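Regulator of polyketide synthase expression (Bifidobacterium adolescentis, PDB 3ONQ) is of unknown function but probably regulates transcription by binding DNA through a PucR-type helix-turn-helix region. Local coordinates at residues Thr252-Ala255 with Ile256-Arg260; Ser43-Ile47 with Leu48-Gly52. All blocks are in the same frame, centred on the assembly; numbering follows the deposited sequence.

In the fold
Contact 2 comes first along the chain: residues 43-52 run from the last turns of helix 39-48 into the loop leading to strand 55-61, in the part of the chain that holds the mixed sheet. Contact 1, residues 252-260, lies wholly within helix 244-261, the last helix, beside helices 175-190 and 198-207. The centres are 39 Å apart, on opposite sides of the chain's centre, and nearest atoms stay about 26 Å apart; the two lie on different helices. Contact 2 borders the third subunit and contact 1 the second; the chain thus meets different copies of itself near its two ends.

Contact 1 of 2, residues Thr252-Ala255 with Ile256-Arg260; sequences TALA and IGRMR. With SO4 (sulfate ion), chain R.
A255 and M259 meet one helical turn apart: M259 N donates to A255 O at 3.0 Å, and the side chain of M259 then folds back over the same oxygen. M259 CG stands beside its backbone N (chi1 -64°) and the chain bends at chi3, which brings CG to 3.2 Å and CE to 3.6 Å from A255 O. I256 N donates to T252 O, and CG1 of I256 lies 3.4 Å from T252 O, so this carbonyl too carries an N-H and an aliphatic branch of the residue four further on. A255, I256 and M259 also pack against the second subunit, on A152, L171 and Q148 of that chain.

L254 belongs to another face, against Y199, S203 and L206 of helix 198-207. R258 N donates to L254 O at 2.9 Å, and the R258 chain, extended from CG to NE, carries NH1 to 4.0 Å from L254 CB, oblique to the guanidinium. The sulfate sits at the guanidinium edge with its sulfur in plane: R258 NH2 reaches sulfate O1 at 3.0 Å, while R258 NE reaches sulfate O4 at 3.1 Å and has a weak bond to O1. R258 NH2 also bonds S203 OG, and Y199 OH and R190 NH2 hold the same ion, which probably came from the crystallisation liquor. A leucine in place of R258 would probably leave S203 OG and the sulfate without this donor and the anion's charge less well balanced. The repeated i to i+4 bonding is that of a regular alpha-helix, here the closing helix of the C-terminal region that includes the PucR-type helix-turn-helix.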
loop_
_atom_site.group_PDB
_atom_site.type_symbol
_atom_site.label_atom_id
_atom_site.label_comp_id
_atom_site.label_asym_id
_atom_site.label_seq_id
_atom_site.Cartn_x
_atom_site.Cartn_y
_atom_site.Cartn_z
ATOM N N THR B 252 -24.381 2.000 -12.441
ATOM C CA THR B 252 -23.668 1.714 -11.202
ATOM C C THR B 252 -22.345 2.467 -11.169
ATOM O O THR B 252 -22.003 3.108 -10.170
ATOM C CB THR B 252 -23.415 0.207 -11.008
ATOM O OG1 THR B 252 -24.663 -0.494 -11.022
ATOM C CG2 THR B 252 -22.718 -0.053 -9.673
ATOM N N ALA B 253 -21.615 2.418 -12.275
ATOM C CA ALA B 253 -20.361 3.156 -12.371
ATOM C C ALA B 253 -20.543 4.666 -12.123
ATOM O O ALA B 253 -19.709 5.303 -11.470
ATOM C CB ALA B 253 -19.693 2.901 -13.725
ATOM N N LEU B 254 -21.618 5.243 -12.649
ATOM C CA LEU B 254 -21.839 6.673 -12.479
ATOM C C LEU B 254 -22.081 7.007 -11.008
ATOM O O LEU B 254 -21.599 8.034 -10.517
ATOM C CB LEU B 254 -22.998 7.187 -13.349
ATOM C CG LEU B 254 -22.854 7.151 -14.878
ATOM C CD1 LEU B 254 -24.093 7.736 -15.554
ATOM C CD2 LEU B 254 -21.629 7.888 -15.340
ATOM N N ALA B 255 -22.809 6.137 -10.309
ATOM C CA ALA B 255 -23.057 6.337 -8.889
ATOM C C ALA B 255 -21.738 6.313 -8.129
ATOM O O ALA B 255 -21.459 7.217 -7.331
ATOM C CB ALA B 255 -24.030 5.268 -8.327
ATOM N N ILE B 256 -20.937 5.272 -8.372
ATOM C CA ILE B 256 -19.613 5.151 -7.756
ATOM C C ILE B 256 -18.798 6.421 -7.986
ATOM O O ILE B 256 -18.305 7.038 -7.042
ATOM C CB ILE B 256 -18.829 3.940 -8.322
ATOM C CG1 ILE B 256 -19.523 2.632 -7.961
ATOM C CG2 ILE B 256 -17.410 3.910 -7.763
ATOM C CD1 ILE B 256 -19.606 2.427 -6.488
ATOM N N GLY B 257 -18.667 6.815 -9.253
ATOM C CA GLY B 257 -17.929 8.011 -9.615
ATOM C C GLY B 257 -18.412 9.279 -8.924
ATOM O O GLY B 257 -17.606 10.041 -8.382
ATOM N N ARG B 258 -19.723 9.513 -8.940
ATOM C CA ARG B 258 -20.282 10.722 -8.328
ATOM C C ARG B 258 -20.082 10.783 -6.820
ATOM O O ARG B 258 -19.747 11.831 -6.280
ATOM C CB ARG B 258 -21.761 10.867 -8.660
ATOM C CG ARG B 258 -21.981 11.367 -10.057
ATOM C CD ARG B 258 -23.442 11.266 -10.489
ATOM N NE ARG B 258 -23.637 11.889 -11.800
ATOM C CZ ARG B 258 -24.488 11.447 -12.724
ATOM N NH1 ARG B 258 -25.246 10.381 -12.484
ATOM N NH2 ARG B 258 -24.581 12.077 -13.888
HETATM N N MSE B 259 -20.289 9.660 -6.145
HETATM C CA MSE B 259 -20.056 9.590 -4.709
HETATM C C MSE B 259 -18.586 9.815 -4.389
HETATM O O MSE B 259 -18.252 10.414 -3.375
HETATM C CB MSE B 259 -20.505 8.240 -4.161
HETATM C CG MSE B 259 -21.994 8.027 -4.318
HETATM SE SE MSE B 259 -22.659 6.416 -3.489
HETATM C CE MSE B 259 -21.661 5.037 -4.492
ATOM N N ARG B 260 -17.705 9.342 -5.263
ATOM C CA ARG B 260 -16.272 9.462 -5.004
ATOM C C ARG B 260 -15.725 10.869 -5.261
ATOM O O ARG B 260 -14.858 11.354 -4.534
ATOM C CB ARG B 260 -15.498 8.441 -5.828
ATOM C CG ARG B 260 -14.045 8.352 -5.423
ATOM C CD ARG B 260 -13.484 6.978 -5.717
ATOM N NE ARG B 260 -12.029 6.997 -5.634
ATOM C CZ ARG B 260 -11.250 5.942 -5.850
ATOM N NH1 ARG B 260 -11.791 4.767 -6.161
ATOM N NH2 ARG B 260 -9.931 6.067 -5.750
HETATM S S SO4 R . -21.826 14.899 -12.893
HETATM O O1 SO4 R . -23.044 14.645 -13.659
HETATM O O2 SO4 R . -20.920 15.778 -13.637
HETATM O O3 SO4 R . -22.178 15.517 -11.617
HETATM O O4 SO4 R . -21.159 13.629 -12.633
#

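Contact 2 of 2, residues Ser43-Ile47 with Leu48-Gly52; sequences SLMNI and LGWQG
M45 and W50 lie side by side and point the same way across a Schellman motif, the C-terminal cap of helix 39-48. M45 O accepts W50 N at 2.9 Å, from above the carbonyl plane, and G49 N more weakly; G49 N also bonds N46 O at 3.0 Å. G49 turns the chain out of the helix with a phi of 114°, where a side chain would be jammed against the carbonyl oxygen of L48.

The selenomethionine at M45 starts beside the backbone N and then bends at chi2 (-69°) and again at chi3 (-88°), a curled shape that lays both SE and CE over one face of the W50 indole. M45 SE is 4.4 Å from the centroid of the W50 five-membered ring, almost on its normal, a Met-aromatic contact. L98 of strand 94-100 touches both side chains, and H85 and F54 meet the indole with their rings.

L48 CD1 lies 4.4 Å from M45 SE, an apolar contact; the L48 side chain also packs on I24 and A28 of helix 21-33. The methyl group of M45 makes the CH-pi contact: M45 CE stands 3.7 Å from the centroid of the W50 five-membered ring, offset toward the rim, with W50 CD2 its nearest ring atom at 3.5 Å.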
loop_
_atom_site.group_PDB
_atom_site.type_symbol
_atom_site.label_atom_id
_atom_site.label_comp_id
_atom_site.label_asym_id
_atom_site.label_seq_id
_atom_site.Cartn_x
_atom_site.Cartn_y
_atom_site.Cartn_z
ATOM N N SER B 43 6.832 -15.376 1.635
ATOM C CA SER B 43 7.634 -16.498 2.126
ATOM C C SER B 43 6.894 -17.836 2.003
ATOM O O SER B 43 7.472 -18.843 1.592
ATOM C CB SER B 43 8.099 -16.272 3.579
ATOM O OG SER B 43 9.064 -15.230 3.665
ATOM N N LEU B 44 5.616 -17.855 2.365
ATOM C CA LEU B 44 4.848 -19.088 2.224
ATOM C C LEU B 44 4.810 -19.539 0.767
ATOM O O LEU B 44 4.989 -20.717 0.464
ATOM C CB LEU B 44 3.430 -18.913 2.752
ATOM C CG LEU B 44 3.298 -18.703 4.259
ATOM C CD1 LEU B 44 1.835 -18.574 4.612
ATOM C CD2 LEU B 44 3.925 -19.845 5.021
HETATM N N MSE B 45 4.563 -18.602 -0.143
HETATM C CA MSE B 45 4.520 -18.953 -1.560
HETATM C C MSE B 45 5.920 -19.384 -2.027
HETATM O O MSE B 45 6.068 -20.326 -2.807
HETATM C CB MSE B 45 3.993 -17.786 -2.393
HETATM C CG MSE B 45 2.534 -17.442 -2.086
HETATM SE SE MSE B 45 1.329 -18.844 -2.709
HETATM C CE MSE B 45 1.109 -18.143 -4.522
ATOM N N ASN B 46 6.945 -18.695 -1.540
ATOM C CA ASN B 46 8.324 -19.130 -1.793
ATOM C C ASN B 46 8.527 -20.593 -1.439
ATOM O O ASN B 46 9.063 -21.365 -2.217
ATOM C CB ASN B 46 9.291 -18.304 -0.956
ATOM C CG ASN B 46 10.021 -17.268 -1.759
ATOM O OD1 ASN B 46 10.474 -17.536 -2.873
ATOM N ND2 ASN B 46 10.157 -16.070 -1.194
ATOM N N ILE B 47 8.109 -20.966 -0.235
ATOM C CA ILE B 47 8.265 -22.330 0.257
ATOM C C ILE B 47 7.540 -23.334 -0.626
ATOM O O ILE B 47 8.014 -24.450 -0.836
ATOM C CB ILE B 47 7.748 -22.436 1.711
ATOM C CG1 ILE B 47 8.766 -21.822 2.669
ATOM C CG2 ILE B 47 7.463 -23.874 2.085
ATOM C CD1 ILE B 47 8.146 -21.198 3.910
ATOM N N LEU B 48 6.381 -22.928 -1.140
ATOM C CA LEU B 48 5.590 -23.775 -2.022
ATOM C C LEU B 48 6.190 -23.883 -3.422
ATOM O O LEU B 48 5.827 -24.777 -4.183
ATOM C CB LEU B 48 4.155 -23.246 -2.121
ATOM C CG LEU B 48 3.260 -23.531 -0.911
ATOM C CD1 LEU B 48 1.910 -22.847 -1.080
ATOM C CD2 LEU B 48 3.086 -25.036 -0.735
ATOM N N GLY B 49 7.085 -22.963 -3.771
ATOM C CA GLY B 49 7.776 -23.039 -5.049
ATOM C C GLY B 49 7.444 -21.913 -6.015
ATOM O O GLY B 49 7.929 -21.880 -7.142
ATOM N N TRP B 50 6.614 -20.978 -5.582
ATOM C CA TRP B 50 6.298 -19.846 -6.432
ATOM C C TRP B 50 7.379 -18.777 -6.343
ATOM O O TRP B 50 7.335 -17.889 -5.479
ATOM C CB TRP B 50 4.959 -19.255 -6.047
ATOM C CG TRP B 50 3.826 -20.192 -6.171
ATOM C CD1 TRP B 50 3.623 -21.343 -5.467
ATOM C CD2 TRP B 50 2.688 -20.036 -7.027
ATOM N NE1 TRP B 50 2.442 -21.929 -5.851
ATOM C CE2 TRP B 50 1.844 -21.140 -6.804
ATOM C CE3 TRP B 50 2.304 -19.065 -7.954
ATOM C CZ2 TRP B 50 0.633 -21.303 -7.472
ATOM C CZ3 TRP B 50 1.093 -19.233 -8.632
ATOM C CH2 TRP B 50 0.281 -20.345 -8.389
ATOM N N GLN B 51 8.330 -18.852 -7.260
ATOM C CA GLN B 51 9.496 -17.980 -7.238
ATOM C C GLN B 51 9.269 -16.621 -7.899
ATOM O O GLN B 51 8.697 -16.522 -8.987
ATOM C CB GLN B 51 10.682 -18.677 -7.910
ATOM C CG GLN B 51 12.001 -17.940 -7.752
ATOM C CD GLN B 51 12.920 -18.137 -8.944
ATOM O OE1 GLN B 51 12.496 -18.645 -9.984
ATOM N NE2 GLN B 51 14.182 -17.732 -8.803
ATOM N N GLY B 52 9.730 -15.575 -7.224
ATOM C CA GLY B 52 9.858 -14.259 -7.826
ATOM C C GLY B 52 8.566 -13.655 -8.320
ATOM O O GLY B 52 7.516 -13.830 -7.707
#